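Local coordinates for signal recognition 54 kDa protein (Pyrococcus furiosus, PDB 3DM5) that belongs to the SRP54 family of signal recognition particle proteins, combining a helical bundle, a P-loop GTPase domain and a signal peptide binding domain, here with GDP bound, at residues Gly142-Leu147 against Gly160-Lys165; Lys119-Phe124 against Tyr129-Val134. One frame throughout, in Å; residues are numbered along the deposited sequence.

Contact 1: Gly142-Leu147 against Gly160-Lys165; sequences GAYHQL and GNPQEK. With GDP (guanosine-5'-diphosphate), chain J; SO4 (sulfate ion), chain E.
A single ring makes nearly the whole of this contact: Y144 reaches from its helix to the loop, where G160 and P162 make van der Waals contact from one side of its ring plane, oblique to it. The ring atom CD1 of Y144 comes within 3.5 Å of G160 CA, an approach made possible because glycine carries no side chain on the side that faces the tyrosine. The CD2 atom of the same Y144 ring lies 3.6 Å from CG of P162, whose CG and CD lean obliquely against CB and the root of the ring. Extension of CG away from the backbone N (chi1 166°) carries the Y144 ring out to the loop. Proline also suits the loop's own fold, since P162 takes the second place of a type I turn from N161 to E164, where a fixed phi is no cost.

The next residues of the helix turn to bound anions. H145 NE2 donates to O3 of a sulfate, probably from the crystallisation liquor, at 3.1 Å, while ND1 bonds to H145 of the second subunit. Q146, on an extended chain, gives its amide NE2 to O1A of GDP at 3.0 Å and 161°; its OE1 accepts from R140. Helix 142-151 packs on the sheet, with Y144 touching C135 of strand 131-135 and V158 of strand 157-159, and the loop beyond runs on into helix 167-180.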
ATOM      1  N   GLY A 142      22.763  20.401 -26.052  1.00 85.98           N
ATOM      2  CA  GLY A 142      23.290  20.096 -24.728  1.00 60.32           C
ATOM      3  C   GLY A 142      23.697  18.626 -24.606  1.00 58.60           C
ATOM      4  O   GLY A 142      24.446  18.242 -23.700  1.00 54.57           O
ATOM      5  N   ALA A 143      23.211  17.809 -25.540  1.00 52.80           N
ATOM      6  CA  ALA A 143      23.467  16.378 -25.554  1.00 50.53           C
ATOM      7  C   ALA A 143      24.931  16.073 -25.795  1.00 51.44           C
ATOM      8  O   ALA A 143      25.451  15.075 -25.294  1.00 47.65           O
ATOM      9  CB  ALA A 143      22.615  15.700 -26.618  1.00 57.94           C
ATOM     10  N   TYR A 144      25.599  16.908 -26.585  1.00 51.10           N
ATOM     11  CA  TYR A 144      27.018  16.683 -26.810  1.00 48.66           C
ATOM     12  C   TYR A 144      27.731  16.712 -25.453  1.00 44.06           C
ATOM     13  O   TYR A 144      28.499  15.806 -25.122  1.00 41.87           O
ATOM     14  CB  TYR A 144      27.621  17.706 -27.786  1.00 53.94           C
ATOM     15  CG  TYR A 144      29.130  17.688 -27.768  1.00 49.25           C
ATOM     16  CD1 TYR A 144      29.840  16.651 -28.365  1.00 44.56           C
ATOM     17  CD2 TYR A 144      29.845  18.673 -27.097  1.00 50.56           C
ATOM     18  CE1 TYR A 144      31.220  16.613 -28.321  1.00 43.42           C
ATOM     19  CE2 TYR A 144      31.226  18.651 -27.051  1.00 47.31           C
ATOM     20  CZ  TYR A 144      31.910  17.621 -27.666  1.00 48.45           C
ATOM     21  OH  TYR A 144      33.287  17.589 -27.621  1.00 43.37           O
ATOM     22  N   HIS A 145      27.443  17.736 -24.654  1.00 42.64           N
ATOM     23  CA  HIS A 145      28.074  17.863 -23.342  1.00 50.41           C
ATOM     24  C   HIS A 145      27.661  16.803 -22.336  1.00 44.68           C
ATOM     25  O   HIS A 145      28.502  16.317 -21.594  1.00 37.86           O
ATOM     26  CB  HIS A 145      27.880  19.257 -22.779  1.00 45.03           C
ATOM     27  CG  HIS A 145      28.785  20.272 -23.407  1.00 54.02           C
ATOM     28  ND1 HIS A 145      30.161  20.172 -23.338  1.00 52.58           N
ATOM     29  CD2 HIS A 145      28.509  21.373 -24.134  1.00 48.03           C
ATOM     30  CE1 HIS A 145      30.692  21.191 -23.994  1.00 58.99           C
ATOM     31  NE2 HIS A 145      29.720  21.935 -24.485  1.00 49.29           N
ATOM     32  N   GLN A 146      26.378  16.441 -22.327  1.00 38.46           N
ATOM     33  CA  GLN A 146      25.916  15.318 -21.510  1.00 37.72           C
ATOM     34  C   GLN A 146      26.662  14.010 -21.796  1.00 42.58           C
ATOM     35  O   GLN A 146      26.960  13.238 -20.887  1.00 43.73           O
ATOM     36  CB  GLN A 146      24.423  15.115 -21.685  1.00 38.00           C
ATOM     37  CG  GLN A 146      23.903  13.889 -20.978  1.00 38.63           C
ATOM     38  CD  GLN A 146      22.397  13.784 -21.072  1.00 44.96           C
ATOM     39  OE1 GLN A 146      21.735  14.687 -21.578  1.00 52.81           O
ATOM     40  NE2 GLN A 146      21.846  12.680 -20.582  1.00 46.63           N
ATOM     41  N   LEU A 147      26.960  13.766 -23.068  1.00 42.89           N
ATOM     42  CA  LEU A 147      27.689  12.572 -23.462  1.00 38.18           C
ATOM     43  C   LEU A 147      29.133  12.684 -23.011  1.00 39.62           C
ATOM     44  O   LEU A 147      29.704  11.707 -22.549  1.00 38.48           O
ATOM     45  CB  LEU A 147      27.602  12.332 -24.986  1.00 41.15           C
ATOM     46  CG  LEU A 147      26.273  11.844 -25.595  1.00 39.63           C
ATOM     47  CD1 LEU A 147      26.295  11.992 -27.100  1.00 39.57           C
ATOM     48  CD2 LEU A 147      25.912  10.400 -25.201  1.00 35.45           C
ATOM     49  N   GLY A 160      31.170  15.579 -31.842  1.00 49.91           N
ATOM     50  CA  GLY A 160      29.980  16.403 -31.882  1.00 46.43           C
ATOM     51  C   GLY A 160      30.278  17.770 -32.437  1.00 67.30           C
ATOM     52  O   GLY A 160      31.372  18.030 -32.950  1.00 70.13           O
ATOM     53  N   ASN A 161      29.279  18.636 -32.354  1.00 82.67           N
ATOM     54  CA  ASN A 161      29.435  20.050 -32.659  1.00 92.18           C
ATOM     55  C   ASN A 161      28.158  20.796 -32.357  1.00 90.10           C
ATOM     56  O   ASN A 161      27.364  21.053 -33.267  1.00 84.81           O
ATOM     57  CB  ASN A 161      29.812  20.290 -34.120  1.00 86.21           C
ATOM     58  CG  ASN A 161      29.850  21.772 -34.459  1.00 96.71           C
ATOM     59  OD1 ASN A 161      29.813  22.631 -33.562  1.00 73.82           O
ATOM     60  ND2 ASN A 161      29.926  22.082 -35.751  1.00 99.96           N
ATOM     61  N   PRO A 162      27.954  21.149 -31.075  1.00 87.91           N
ATOM     62  CA  PRO A 162      26.755  21.889 -30.664  1.00 98.94           C
ATOM     63  C   PRO A 162      26.463  23.090 -31.582  1.00100.88           C
ATOM     64  O   PRO A 162      25.395  23.700 -31.480  1.00 85.82           O
ATOM     65  CB  PRO A 162      27.100  22.343 -29.239  1.00 90.04           C
ATOM     66  CG  PRO A 162      28.045  21.297 -28.730  1.00 73.38           C
ATOM     67  CD  PRO A 162      28.842  20.846 -29.933  1.00 79.14           C
ATOM     68  N   GLN A 163      27.400  23.403 -32.477  1.00100.76           N
ATOM     69  CA  GLN A 163      27.242  24.506 -33.421  1.00102.92           C
ATOM     70  C   GLN A 163      27.181  24.012 -34.869  1.00 95.04           C
ATOM     71  O   GLN A 163      27.748  24.624 -35.781  1.00 88.32           O
ATOM     72  CB  GLN A 163      28.372  25.526 -33.251  1.00108.23           C
ATOM     73  N   GLU A 164      26.501  22.887 -35.062  1.00 93.61           N
ATOM     74  CA  GLU A 164      26.166  22.407 -36.398  1.00 94.31           C
ATOM     75  C   GLU A 164      24.665  22.158 -36.470  1.00 89.90           C
ATOM     76  O   GLU A 164      24.064  21.666 -35.509  1.00 88.47           O
ATOM     77  CB  GLU A 164      26.953  21.144 -36.751  1.00 84.86           C
ATOM     78  CG  GLU A 164      26.561  20.505 -38.074  1.00 81.64           C
ATOM     79  CD  GLU A 164      26.395  21.500 -39.198  1.00 89.11           C
ATOM     80  OE1 GLU A 164      26.626  22.707 -38.976  1.00 82.09           O
ATOM     81  OE2 GLU A 164      26.027  21.067 -40.312  1.00 95.05           O
ATOM     82  N   LYS A 165      24.051  22.501 -37.596  1.00 82.68           N
ATOM     83  CA  LYS A 165      22.595  22.526 -37.643  1.00 80.87           C
ATOM     84  C   LYS A 165      21.996  21.592 -38.691  1.00 75.75           C
ATOM     85  O   LYS A 165      20.785  21.417 -38.757  1.00 66.68           O
ATOM     86  CB  LYS A 165      22.094  23.962 -37.831  1.00 69.65           C
TER
HETATM   87  PB  GDP J 501      16.787  12.101 -23.521  1.00 37.55           P
HETATM   88  O1B GDP J 501      15.760  11.029 -23.389  1.00 37.31           O
HETATM   89  O2B GDP J 501      16.092  13.378 -23.925  1.00 42.79           O
HETATM   90  O3B GDP J 501      17.819  11.691 -24.542  1.00 43.28           O
HETATM   91  O3A GDP J 501      17.440  12.484 -22.097  1.00 51.18           O
HETATM   92  PA  GDP J 501      18.138  11.500 -21.036  1.00 42.99           P
HETATM   93  O1A GDP J 501      18.893  12.279 -20.001  1.00 49.29           O
HETATM   94  O2A GDP J 501      19.044  10.497 -21.691  1.00 45.54           O
HETATM   95  O5' GDP J 501      16.864  10.829 -20.322  1.00 45.02           O
HETATM   96  C5' GDP J 501      16.022  11.700 -19.575  1.00 39.78           C
HETATM   97  C4' GDP J 501      15.903  11.235 -18.121  1.00 46.24           C
HETATM   98  O4' GDP J 501      15.617   9.824 -17.982  1.00 50.38           O
HETATM   99  C3' GDP J 501      17.186  11.503 -17.353  1.00 43.99           C
HETATM  100  O3' GDP J 501      16.768  12.064 -16.105  1.00 40.52           O
HETATM  101  C2' GDP J 501      17.808  10.130 -17.178  1.00 42.32           C
HETATM  102  O2' GDP J 501      18.501   9.996 -15.958  1.00 46.26           O
HETATM  103  C1' GDP J 501      16.595   9.236 -17.106  1.00 43.73           C
HETATM  104  N9  GDP J 501      16.846   7.843 -17.508  1.00 45.92           N
HETATM  105  C8  GDP J 501      17.303   7.368 -18.679  1.00 45.78           C
HETATM  106  N7  GDP J 501      17.346   6.008 -18.657  1.00 43.70           N
HETATM  107  C5  GDP J 501      16.890   5.609 -17.454  1.00 48.62           C
HETATM  108  C6  GDP J 501      16.660   4.327 -16.738  1.00 44.96           C
HETATM  109  O6  GDP J 501      16.888   3.214 -17.269  1.00 41.26           O
HETATM  110  N1  GDP J 501      16.191   4.393 -15.486  1.00 48.09           N
HETATM  111  C2  GDP J 501      15.911   5.556 -14.873  1.00 45.85           C
HETATM  112  N2  GDP J 501      15.434   5.531 -13.611  1.00 45.68           N
HETATM  113  N3  GDP J 501      16.085   6.756 -15.460  1.00 48.64           N
HETATM  114  C4  GDP J 501      16.564   6.831 -16.713  1.00 49.39           C
HETATM  115  S   SO4 E 446      32.379  23.697 -26.817  1.00123.29           S
HETATM  116  O1  SO4 E 446      32.837  25.085 -26.926  1.00 92.17           O
HETATM  117  O2  SO4 E 446      32.933  23.134 -25.584  1.00101.89           O
HETATM  118  O3  SO4 E 446      30.912  23.660 -26.809  1.00 90.26           O
HETATM  119  O4  SO4 E 446      32.854  22.902 -27.949  1.00109.31           O

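Contact 2: Lys119-Phe124 against Tyr129-Val134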
ATOM      1  N   LYS A 119      25.455   4.208 -22.081  1.00 33.36           N
ATOM      2  CA  LYS A 119      25.400   2.885 -21.495  1.00 32.16           C
ATOM      3  C   LYS A 119      25.867   1.821 -22.471  1.00 37.28           C
ATOM      4  O   LYS A 119      26.660   0.932 -22.114  1.00 32.62           O
ATOM      5  CB  LYS A 119      23.979   2.559 -21.013  1.00 36.39           C
ATOM      6  CG  LYS A 119      23.504   3.389 -19.826  1.00 40.36           C
ATOM      7  CD  LYS A 119      22.080   3.026 -19.508  1.00 37.90           C
ATOM      8  CE  LYS A 119      21.503   3.803 -18.341  1.00 39.14           C
ATOM      9  NZ  LYS A 119      20.221   3.144 -17.929  1.00 33.29           N
ATOM     10  N   LEU A 120      25.344   1.904 -23.697  1.00 36.93           N
ATOM     11  CA  LEU A 120      25.705   0.982 -24.774  1.00 36.72           C
ATOM     12  C   LEU A 120      27.192   1.121 -25.169  1.00 39.18           C
ATOM     13  O   LEU A 120      27.898   0.136 -25.331  1.00 34.88           O
ATOM     14  CB  LEU A 120      24.779   1.190 -25.967  1.00 39.09           C
ATOM     15  CG  LEU A 120      24.696   0.064 -26.990  1.00 41.77           C
ATOM     16  CD1 LEU A 120      24.318  -1.240 -26.332  1.00 36.87           C
ATOM     17  CD2 LEU A 120      23.698   0.447 -28.038  1.00 37.20           C
ATOM     18  N   ALA A 121      27.687   2.342 -25.275  1.00 34.46           N
ATOM     19  CA  ALA A 121      29.105   2.536 -25.561  1.00 35.25           C
ATOM     20  C   ALA A 121      29.966   1.889 -24.485  1.00 42.61           C
ATOM     21  O   ALA A 121      30.906   1.141 -24.786  1.00 41.89           O
ATOM     22  CB  ALA A 121      29.425   4.005 -25.677  1.00 34.51           C
ATOM     23  N   ARG A 122      29.633   2.166 -23.229  1.00 44.12           N
ATOM     24  CA  ARG A 122      30.381   1.616 -22.102  1.00 39.09           C
ATOM     25  C   ARG A 122      30.276   0.088 -22.032  1.00 44.93           C
ATOM     26  O   ARG A 122      31.256  -0.585 -21.717  1.00 50.97           O
ATOM     27  CB  ARG A 122      29.903   2.235 -20.780  1.00 44.81           C
ATOM     28  CG  ARG A 122      30.424   1.529 -19.522  1.00 50.04           C
ATOM     29  CD  ARG A 122      31.940   1.631 -19.400  1.00 55.39           C
ATOM     30  NE  ARG A 122      32.419   1.000 -18.176  1.00 74.71           N
ATOM     31  CZ  ARG A 122      33.685   0.672 -17.946  1.00 73.70           C
ATOM     32  NH1 ARG A 122      34.604   0.904 -18.869  1.00 67.75           N
ATOM     33  NH2 ARG A 122      34.031   0.101 -16.796  1.00 74.10           N
ATOM     34  N   TYR A 123      29.090  -0.455 -22.302  1.00 34.90           N
ATOM     35  CA  TYR A 123      28.917  -1.897 -22.337  1.00 40.90           C
ATOM     36  C   TYR A 123      29.940  -2.519 -23.279  1.00 46.40           C
ATOM     37  O   TYR A 123      30.598  -3.500 -22.932  1.00 49.72           O
ATOM     38  CB  TYR A 123      27.487  -2.274 -22.774  1.00 40.66           C
ATOM     39  CG  TYR A 123      27.287  -3.733 -23.141  1.00 39.60           C
ATOM     40  CD1 TYR A 123      26.818  -4.642 -22.211  1.00 41.54           C
ATOM     41  CD2 TYR A 123      27.558  -4.206 -24.425  1.00 48.94           C
ATOM     42  CE1 TYR A 123      26.628  -5.982 -22.544  1.00 44.18           C
ATOM     43  CE2 TYR A 123      27.372  -5.560 -24.761  1.00 38.17           C
ATOM     44  CZ  TYR A 123      26.908  -6.432 -23.811  1.00 43.39           C
ATOM     45  OH  TYR A 123      26.710  -7.765 -24.104  1.00 43.89           O
ATOM     46  N   PHE A 124      30.072  -1.952 -24.472  1.00 41.88           N
ATOM     47  CA  PHE A 124      30.998  -2.499 -25.452  1.00 49.63           C
ATOM     48  C   PHE A 124      32.471  -2.267 -25.120  1.00 47.20           C
ATOM     49  O   PHE A 124      33.299  -3.150 -25.328  1.00 51.57           O
ATOM     50  CB  PHE A 124      30.676  -1.996 -26.857  1.00 49.64           C
ATOM     51  CG  PHE A 124      29.543  -2.720 -27.488  1.00 39.56           C
ATOM     52  CD1 PHE A 124      28.397  -2.047 -27.887  1.00 28.98           C
ATOM     53  CD2 PHE A 124      29.602  -4.098 -27.630  1.00 32.97           C
ATOM     54  CE1 PHE A 124      27.333  -2.746 -28.469  1.00 40.10           C
ATOM     55  CE2 PHE A 124      28.542  -4.802 -28.208  1.00 41.22           C
ATOM     56  CZ  PHE A 124      27.409  -4.126 -28.632  1.00 38.77           C
ATOM     57  N   TYR A 129      36.215  -3.443 -26.767  1.00 55.46           N
ATOM     58  CA  TYR A 129      36.025  -2.791 -28.049  1.00 50.59           C
ATOM     59  C   TYR A 129      36.504  -1.357 -28.004  1.00 53.51           C
ATOM     60  O   TYR A 129      36.493  -0.713 -26.949  1.00 53.15           O
ATOM     61  CB  TYR A 129      34.561  -2.837 -28.462  1.00 48.14           C
ATOM     62  CG  TYR A 129      34.145  -4.166 -29.018  1.00 53.65           C
ATOM     63  CD1 TYR A 129      34.511  -4.542 -30.303  1.00 53.86           C
ATOM     64  CD2 TYR A 129      33.380  -5.048 -28.266  1.00 51.22           C
ATOM     65  CE1 TYR A 129      34.132  -5.765 -30.825  1.00 55.30           C
ATOM     66  CE2 TYR A 129      32.988  -6.279 -28.777  1.00 46.72           C
ATOM     67  CZ  TYR A 129      33.374  -6.630 -30.056  1.00 56.39           C
ATOM     68  OH  TYR A 129      32.997  -7.845 -30.584  1.00 59.98           O
ATOM     69  N   LYS A 130      36.948  -0.857 -29.150  1.00 49.68           N
ATOM     70  CA  LYS A 130      37.145   0.578 -29.287  1.00 49.55           C
ATOM     71  C   LYS A 130      35.817   1.139 -29.730  1.00 50.77           C
ATOM     72  O   LYS A 130      35.229   0.658 -30.705  1.00 49.31           O
ATOM     73  CB  LYS A 130      38.211   0.925 -30.322  1.00 51.40           C
ATOM     74  CG  LYS A 130      39.627   0.905 -29.783  1.00 74.84           C
ATOM     75  CD  LYS A 130      40.488   1.929 -30.506  1.00 73.85           C
ATOM     76  CE  LYS A 130      39.864   3.300 -30.370  1.00 71.42           C
ATOM     77  NZ  LYS A 130      40.653   4.334 -31.081  1.00 91.23           N
ATOM     78  N   VAL A 131      35.336   2.150 -29.018  1.00 45.26           N
ATOM     79  CA  VAL A 131      34.042   2.725 -29.342  1.00 39.94           C
ATOM     80  C   VAL A 131      34.184   4.205 -29.588  1.00 39.20           C
ATOM     81  O   VAL A 131      34.924   4.893 -28.883  1.00 46.66           O
ATOM     82  CB  VAL A 131      33.020   2.509 -28.202  1.00 44.34           C
ATOM     83  CG1 VAL A 131      31.686   3.144 -28.555  1.00 37.44           C
ATOM     84  CG2 VAL A 131      32.854   1.042 -27.922  1.00 39.07           C
ATOM     85  N   GLY A 132      33.462   4.687 -30.592  1.00 39.70           N
ATOM     86  CA  GLY A 132      33.254   6.106 -30.770  1.00 42.29           C
ATOM     87  C   GLY A 132      31.767   6.404 -30.805  1.00 45.56           C
ATOM     88  O   GLY A 132      30.988   5.641 -31.373  1.00 48.54           O
ATOM     89  N   VAL A 133      31.355   7.497 -30.181  1.00 42.30           N
ATOM     90  CA  VAL A 133      29.982   7.926 -30.317  1.00 41.54           C
ATOM     91  C   VAL A 133      29.979   9.209 -31.100  1.00 38.77           C
ATOM     92  O   VAL A 133      30.888  10.035 -30.988  1.00 43.61           O
ATOM     93  CB  VAL A 133      29.203   8.083 -28.944  1.00 46.02           C
ATOM     94  CG1 VAL A 133      29.854   7.269 -27.832  1.00 31.50           C
ATOM     95  CG2 VAL A 133      29.063   9.548 -28.544  1.00 36.07           C
ATOM     96  N   VAL A 134      28.942   9.358 -31.903  1.00 42.65           N
ATOM     97  CA  VAL A 134      28.752  10.520 -32.739  1.00 43.66           C
ATOM     98  C   VAL A 134      27.461  11.141 -32.285  1.00 41.76           C
ATOM     99  O   VAL A 134      26.415  10.502 -32.350  1.00 43.45           O
ATOM    100  CB  VAL A 134      28.572  10.114 -34.217  1.00 44.14           C
ATOM    101  CG1 VAL A 134      28.099  11.315 -35.072  1.00 42.63           C
ATOM    102  CG2 VAL A 134      29.849   9.523 -34.749  1.00 39.26           C
TER
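A121 meets the strand with its one methyl group, CB lying 3.8 Å from CG1 of V131 and 3.9 Å from CG1 of V133. So small a residue suits a helix face that lies directly against the sheet, while the branched valines suit both a strand and an apolar layer. V131 divides its branches: CG1, anti to the backbone N (chi1 179°), goes to A121, and CG2 packs 3.9 Å from CB of F124. Nearer the connection two rings meet. F124 presents its edge to the face of Y129 in an offset edge-to-face pair, centroids 5.8 Å apart and planes at 88°. Beside them the Y129 backbone N donates to F124 O at 3.3 Å and 154°, from a position tilted out of the carbonyl plane, and the same oxygen lies at the edge of the Y129 ring.

Around this first shell, Y123 CD2 sits over a face of the F124 ring, and Y123 makes a cation-pi contact with R127. I187 and I185 of strand 185-189 touch A121 and F124. The helix and strand axes run nearly antiparallel, 8.7 Å apart, as the helix and second strand of a beta-alpha-beta crossover from strand 101-106, with strand 185-189 lying between. Apolar packing therefore holds the helix to the sheet, and the one backbone bond joins the helix's last turn to loop residue Y129, closing the short connection.

Overall arrangement
Contact 2 belongs to the core and contact 1 to the surface, yet both lie in the GTPase domain and their centres are about 17 Å apart. Strand 131-135 and helix 142-151 follow each other in the chain, and the two contacts touch there: L147 CD1 of the helix is 4.0 Å from V133 CG2 of the strand. In contact 2 all five touching residues are buried, and apolar groups, an aromatic pair and one backbone hydrogen bond join its segments. Contact 1 sets one tyrosine against loop glycine and proline by van der Waals contact alone. Each includes a residue of the GDP pocket, K119 in contact 2 and Q146 in contact 1, though neither residue joins its packing.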